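Local coordinates for ruler protein (Pseudomonas aeruginosa, PDB 5CUK), which probably acts as the molecular ruler of a type III secretion system, sensing needle length, with its C-terminal substrate-specificity domain represented here, at residues A35-V40 / A47-V52; I61-S66 / L95-Q100. All blocks are in the same frame, centred on the assembly; numbering follows the deposited sequence.

Contact 1: residues A35-V40 / A47-V52; sequences AARLQV and AVEVQV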
loop_
_atom_site.group_PDB
_atom_site.type_symbol
_atom_site.label_atom_id
_atom_site.label_comp_id
_atom_site.label_asym_id
_atom_site.label_seq_id
_atom_site.Cartn_x
_atom_site.Cartn_y
_atom_site.Cartn_z
ATOM N N ALA A 35 -10.874 8.624 0.912
ATOM C CA ALA A 35 -9.896 7.830 1.610
ATOM C C ALA A 35 -10.515 6.487 1.936
ATOM O O ALA A 35 -11.753 6.381 2.091
ATOM C CB ALA A 35 -9.423 8.556 2.854
ATOM N N ALA A 36 -9.669 5.454 1.971
ATOM C CA ALA A 36 -10.102 4.121 2.336
ATOM C C ALA A 36 -8.970 3.403 3.090
ATOM O O ALA A 36 -7.789 3.727 2.931
ATOM C CB ALA A 36 -10.511 3.353 1.116
ATOM N N ARG A 37 -9.345 2.434 3.906
ATOM C CA ARG A 37 -8.383 1.723 4.702
ATOM C C ARG A 37 -8.927 0.352 5.016
ATOM O O ARG A 37 -10.136 0.147 5.006
ATOM C CB ARG A 37 -8.051 2.487 5.984
ATOM C CG ARG A 37 -9.065 2.322 7.083
ATOM C CD ARG A 37 -8.735 3.203 8.287
ATOM N NE ARG A 37 -7.888 2.536 9.288
ATOM C CZ ARG A 37 -6.576 2.744 9.438
ATOM N NH1 ARG A 37 -5.937 3.603 8.642
ATOM N NH2 ARG A 37 -5.901 2.104 10.392
ATOM N N LEU A 38 -8.017 -0.591 5.261
ATOM C CA LEU A 38 -8.377 -1.966 5.566
ATOM C C LEU A 38 -7.210 -2.632 6.287
ATOM O O LEU A 38 -6.047 -2.302 6.032
ATOM C CB LEU A 38 -8.721 -2.726 4.281
ATOM C CG LEU A 38 -9.489 -4.045 4.385
ATOM C CD1 LEU A 38 -10.972 -3.789 4.565
ATOM C CD2 LEU A 38 -9.234 -4.945 3.174
ATOM N N GLN A 39 -7.496 -3.576 7.178
ATOM C CA GLN A 39 -6.416 -4.426 7.648
ATOM C C GLN A 39 -6.325 -5.688 6.786
ATOM O O GLN A 39 -7.337 -6.342 6.479
ATOM C CB GLN A 39 -6.579 -4.809 9.112
ATOM C CG GLN A 39 -5.356 -5.547 9.632
ATOM C CD GLN A 39 -5.468 -5.921 11.089
ATOM O OE1 GLN A 39 -6.276 -6.771 11.456
ATOM N NE2 GLN A 39 -4.659 -5.286 11.930
ATOM N N VAL A 40 -5.096 -6.010 6.401
ATOM C CA VAL A 40 -4.806 -7.176 5.587
ATOM C C VAL A 40 -3.813 -8.113 6.287
ATOM O O VAL A 40 -2.863 -7.640 6.885
ATOM C CB VAL A 40 -4.214 -6.753 4.246
ATOM C CG1 VAL A 40 -4.249 -7.904 3.290
ATOM C CG2 VAL A 40 -4.983 -5.542 3.698
ATOM N N ALA A 47 -0.139 -8.979 10.071
ATOM C CA ALA A 47 -1.196 -7.986 9.895
ATOM C C ALA A 47 -0.634 -6.609 9.580
ATOM O O ALA A 47 0.223 -6.072 10.279
ATOM C CB ALA A 47 -2.084 -7.913 11.115
ATOM N N VAL A 48 -1.177 -6.045 8.518
ATOM C CA VAL A 48 -0.726 -4.820 7.924
ATOM C C VAL A 48 -1.986 -3.905 7.711
ATOM O O VAL A 48 -3.067 -4.396 7.384
ATOM C CB VAL A 48 0.003 -5.185 6.622
ATOM C CG1 VAL A 48 -0.465 -4.407 5.454
ATOM C CG2 VAL A 48 1.479 -5.104 6.792
ATOM N N GLU A 49 -1.865 -2.602 7.948
ATOM C CA GLU A 49 -2.938 -1.671 7.628
ATOM C C GLU A 49 -2.621 -0.938 6.343
ATOM O O GLU A 49 -1.527 -0.397 6.204
ATOM C CB GLU A 49 -3.145 -0.663 8.762
ATOM C CG GLU A 49 -4.417 0.162 8.613
ATOM C CD GLU A 49 -5.698 -0.654 8.904
ATOM O OE1 GLU A 49 -5.605 -1.762 9.502
ATOM O OE2 GLU A 49 -6.783 -0.178 8.519
ATOM N N VAL A 50 -3.566 -0.913 5.401
ATOM C CA VAL A 50 -3.406 -0.131 4.187
ATOM C C VAL A 50 -4.286 1.111 4.245
ATOM O O VAL A 50 -5.453 1.008 4.473
ATOM C CB VAL A 50 -3.776 -0.938 2.946
ATOM C CG1 VAL A 50 -3.604 -0.093 1.701
ATOM C CG2 VAL A 50 -2.913 -2.168 2.861
ATOM N N GLN A 51 -3.714 2.289 4.056
ATOM C CA GLN A 51 -4.500 3.521 3.979
ATOM C C GLN A 51 -4.179 4.226 2.676
ATOM O O GLN A 51 -3.006 4.316 2.301
ATOM C CB GLN A 51 -4.207 4.446 5.180
ATOM C CG GLN A 51 -4.891 5.832 5.108
ATOM C CD GLN A 51 -6.327 5.784 5.620
ATOM O OE1 GLN A 51 -6.574 5.414 6.765
ATOM N NE2 GLN A 51 -7.275 6.124 4.762
ATOM N N VAL A 52 -5.200 4.694 1.959
ATOM C CA VAL A 52 -4.934 5.482 0.784
ATOM C C VAL A 52 -5.716 6.789 0.933
ATOM O O VAL A 52 -6.723 6.853 1.638
ATOM C CB VAL A 52 -5.313 4.786 -0.556
ATOM C CG1 VAL A 52 -5.057 3.293 -0.513
ATOM C CG2 VAL A 52 -6.734 5.060 -0.935
#

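Contact 2: residues I61-S66 / L95-Q100; sequences IEISAS and LTFNQQ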
loop_
_atom_site.group_PDB
_atom_site.type_symbol
_atom_site.label_atom_id
_atom_site.label_comp_id
_atom_site.label_asym_id
_atom_site.label_seq_id
_atom_site.Cartn_x
_atom_site.Cartn_y
_atom_site.Cartn_z
ATOM N N ILE A 61 -0.375 6.526 -0.447
ATOM C CA ILE A 61 -0.547 5.156 0.075
ATOM C C ILE A 61 0.396 4.986 1.246
ATOM O O ILE A 61 1.604 5.210 1.123
ATOM C CB ILE A 61 -0.261 4.080 -0.995
ATOM C CG1 ILE A 61 -1.205 4.270 -2.175
ATOM C CG2 ILE A 61 -0.373 2.631 -0.416
ATOM C CD1 ILE A 61 -0.776 3.588 -3.414
ATOM N N GLU A 62 -0.167 4.630 2.389
ATOM C CA GLU A 62 0.608 4.360 3.588
ATOM C C GLU A 62 0.348 2.942 4.109
ATOM O O GLU A 62 -0.798 2.511 4.238
ATOM C CB GLU A 62 0.283 5.389 4.654
ATOM C CG GLU A 62 1.060 5.230 5.937
ATOM C CD GLU A 62 0.483 6.122 7.006
ATOM O OE1 GLU A 62 1.021 7.232 7.212
ATOM O OE2 GLU A 62 -0.535 5.723 7.627
ATOM N N ILE A 63 1.436 2.206 4.341
ATOM C CA ILE A 63 1.367 0.868 4.889
ATOM C C ILE A 63 1.896 0.898 6.317
ATOM O O ILE A 63 2.978 1.420 6.578
ATOM C CB ILE A 63 2.200 -0.160 4.090
ATOM C CG1 ILE A 63 2.047 0.039 2.577
ATOM C CG2 ILE A 63 1.841 -1.546 4.526
ATOM C CD1 ILE A 63 0.604 -0.032 2.087
ATOM N N SER A 64 1.114 0.336 7.225
ATOM C CA SER A 64 1.459 0.288 8.626
ATOM C C SER A 64 1.643 -1.174 8.971
ATOM O O SER A 64 0.822 -2.025 8.586
ATOM C CB SER A 64 0.374 0.933 9.487
ATOM O OG SER A 64 0.137 2.255 9.045
ATOM N N ALA A 65 2.737 -1.465 9.675
ATOM C CA ALA A 65 3.116 -2.843 9.958
ATOM C C ALA A 65 3.969 -2.976 11.219
ATOM O O ALA A 65 4.456 -1.993 11.760
ATOM C CB ALA A 65 3.870 -3.420 8.770
ATOM N N SER A 66 4.191 -4.217 11.638
ATOM C CA SER A 66 5.103 -4.514 12.734
ATOM C C SER A 66 6.510 -4.029 12.364
ATOM O O SER A 66 6.793 -3.734 11.177
ATOM C CB SER A 66 5.085 -6.008 13.047
ATOM O OG SER A 66 5.822 -6.716 12.075
ATOM N N LEU A 95 4.308 6.904 -1.632
ATOM C CA LEU A 95 4.349 5.734 -0.759
ATOM C C LEU A 95 5.032 6.046 0.549
ATOM O O LEU A 95 6.133 6.559 0.561
ATOM C CB LEU A 95 5.086 4.580 -1.444
ATOM C CG LEU A 95 5.285 3.345 -0.571
ATOM C CD1 LEU A 95 3.944 2.722 -0.243
ATOM C CD2 LEU A 95 6.220 2.324 -1.232
ATOM N N THR A 96 4.366 5.751 1.653
ATOM C CA THR A 96 4.959 5.939 2.962
ATOM C C THR A 96 4.701 4.724 3.887
ATOM O O THR A 96 3.767 3.937 3.653
ATOM C CB THR A 96 4.414 7.200 3.631
ATOM O OG1 THR A 96 2.996 7.089 3.714
ATOM C CG2 THR A 96 4.751 8.445 2.812
ATOM N N PHE A 97 5.525 4.596 4.932
ATOM C CA PHE A 97 5.411 3.515 5.915
ATOM C C PHE A 97 5.219 4.031 7.341
ATOM O O PHE A 97 5.729 5.081 7.715
ATOM C CB PHE A 97 6.637 2.612 5.839
ATOM C CG PHE A 97 6.847 2.034 4.493
ATOM C CD1 PHE A 97 5.982 1.075 4.002
ATOM C CD2 PHE A 97 7.883 2.473 3.689
ATOM C CE1 PHE A 97 6.143 0.556 2.727
ATOM C CE2 PHE A 97 8.051 1.954 2.417
ATOM C CZ PHE A 97 7.178 0.994 1.938
ATOM N N ASN A 98 4.460 3.283 8.126
ATOM C CA ASN A 98 4.042 3.695 9.462
ATOM C C ASN A 98 4.182 2.492 10.391
ATOM O O ASN A 98 4.169 1.351 9.920
ATOM C CB ASN A 98 2.589 4.181 9.422
ATOM C CG ASN A 98 2.206 5.076 10.598
ATOM O OD1 ASN A 98 2.976 5.946 11.015
ATOM N ND2 ASN A 98 0.991 4.871 11.128
ATOM N N GLN A 99 4.284 2.723 11.699
ATOM C CA GLN A 99 4.306 1.613 12.639
ATOM C C GLN A 99 2.910 1.302 13.169
ATOM O O GLN A 99 2.097 2.187 13.359
ATOM C CB GLN A 99 5.271 1.884 13.790
ATOM C CG GLN A 99 6.022 0.610 14.185
ATOM C CD GLN A 99 6.771 0.732 15.509
ATOM O OE1 GLN A 99 7.666 1.570 15.658
ATOM N NE2 GLN A 99 6.438 -0.137 16.462
ATOM N N GLN A 100 2.645 0.018 13.401
ATOM C CA GLN A 100 1.282 -0.448 13.654
ATOM C C GLN A 100 0.542 0.359 14.727
ATOM O O GLN A 100 -0.395 1.115 14.421
ATOM C CB GLN A 100 1.314 -1.934 14.036
ATOM C CG GLN A 100 -0.044 -2.648 13.945
ATOM C CD GLN A 100 -0.706 -2.528 12.564
ATOM O OE1 GLN A 100 -1.334 -1.504 12.234
ATOM N NE2 GLN A 100 -0.572 -3.583 11.753
HETATM O O HOH W 1 1.632 8.245 1.478
#

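Contact 1: residues A35-V40 / A47-V52
Strands 35-42 and 46-54 form the antiparallel beta hairpin at one edge of the four-stranded sheet of this FliK-like domain, and Arg37 reaches over from the edge strand to Gln51 and Glu49. The short strand axes approach to 4.6 Å, with N-to-C directions 163° apart. Ala36-Val52, Leu38-Val50 and Val40-Val48 are hydrogen-bonded pairs, each closed by two backbone bonds. Arg37-Gln51 and Gln39-Glu49 are the non-hydrogen-bonded pairs between them, and their side chains share the polar face. There the Arg37 guanidinium is held in two ways. Arg37 NH1 donates to Gln51 OE1 at 2.7 Å, with the oxygen at the guanidinium edge and near its plane. Glu49 instead comes over a face: Arg37 NE and Glu49 OE2 are 3.0 Å apart, a salt bridge of charges alone, because the oxygen lies well out of the guanidinium plane. Glu49 CG is anti to the backbone N (chi1 -169°), and the bend at chi2 brings the carboxylate back toward the edge strand, with Glu49 OE1 beside Gln39 CB at 3.2 Å. On the other face, Val40 CG2 packs on Val50 CG2 at 4.0 Å, and helix 11-29 meets Ala36, Leu38, Val40 and Val52. Val52 O accepts twice, from opposite faces of its carbonyl plane: Ala36 N reaches it across the hairpin at 3.3 Å, and Gln51 NE2 from the preceding residue of its own strand.

Contact 2: residues I61-S66 / L95-Q100
Segments 61-66 and 95-100 run parallel, their short strand axes 26° apart and 4.5 Å at closest approach, and are laced by backbone bonds that alternate in direction. Thr96 N donates to Ile61 O, Ile63 N to Thr96 O, Asn98 N to Ile63 O and Ala65 N to Asn98 O. Beyond these, Gln100 N reaches Ala65 O at 3.2 Å from well above the carbonyl plane, with an N-H...O angle of 135°, a more bent bond than the four before it. On the polar face, Glu62 runs out fully extended, which lays its carboxylate along the Asn98 amide, stacked with the planes 18° apart; Glu62 CD lies 3.7 Å from Asn98 CB. Asn98 ND2 also makes a weak hydrogen bond to Ser64 OG at 3.5 Å. At the other end of this face, Glu62 CB touches Thr96 OG1 at 3.3 Å, and a water lies 2.9 Å from that hydroxyl oxygen while donating weakly to Ile61 O. The apolar face is built differently: Ile63 and Phe97 lie side by side and point the same way, with Ile63 CB 4.0 Å from Phe97 CD1. Leu95 CD1 meets both Ile61 CG2 and Ile63 CG1. Helix 67-75 packs against Ile63 and Phe97 through Leu73, helix 77-87 meets Leu95 through Leu80 and Leu84, and strand 46-54 borders strand 59-65 on its other edge.

How the contacts relate
From the N terminus, helix 11-29 leads into strand 35-42, and contact 1 closes first, across the short turn to strand 46-54. The chain then turns back into strand 59-65, where contact 2 opens; it closes only after helices 67-75 and 77-87, when strand 93-99 returns parallel in a beta-alpha-beta type connection. The contacts are therefore in series, neither nested nor crossed, with centres about 9 Å apart. The seam between strands 46-54 and 59-65 joins them: Glu49 N lies 2.8 Å from Ser64 O, a probable hydrogen bond, and Val48 CG2 packs on Ala65 CB. The edge hairpin and the helix-linked parallel pair thus become one mixed sheet.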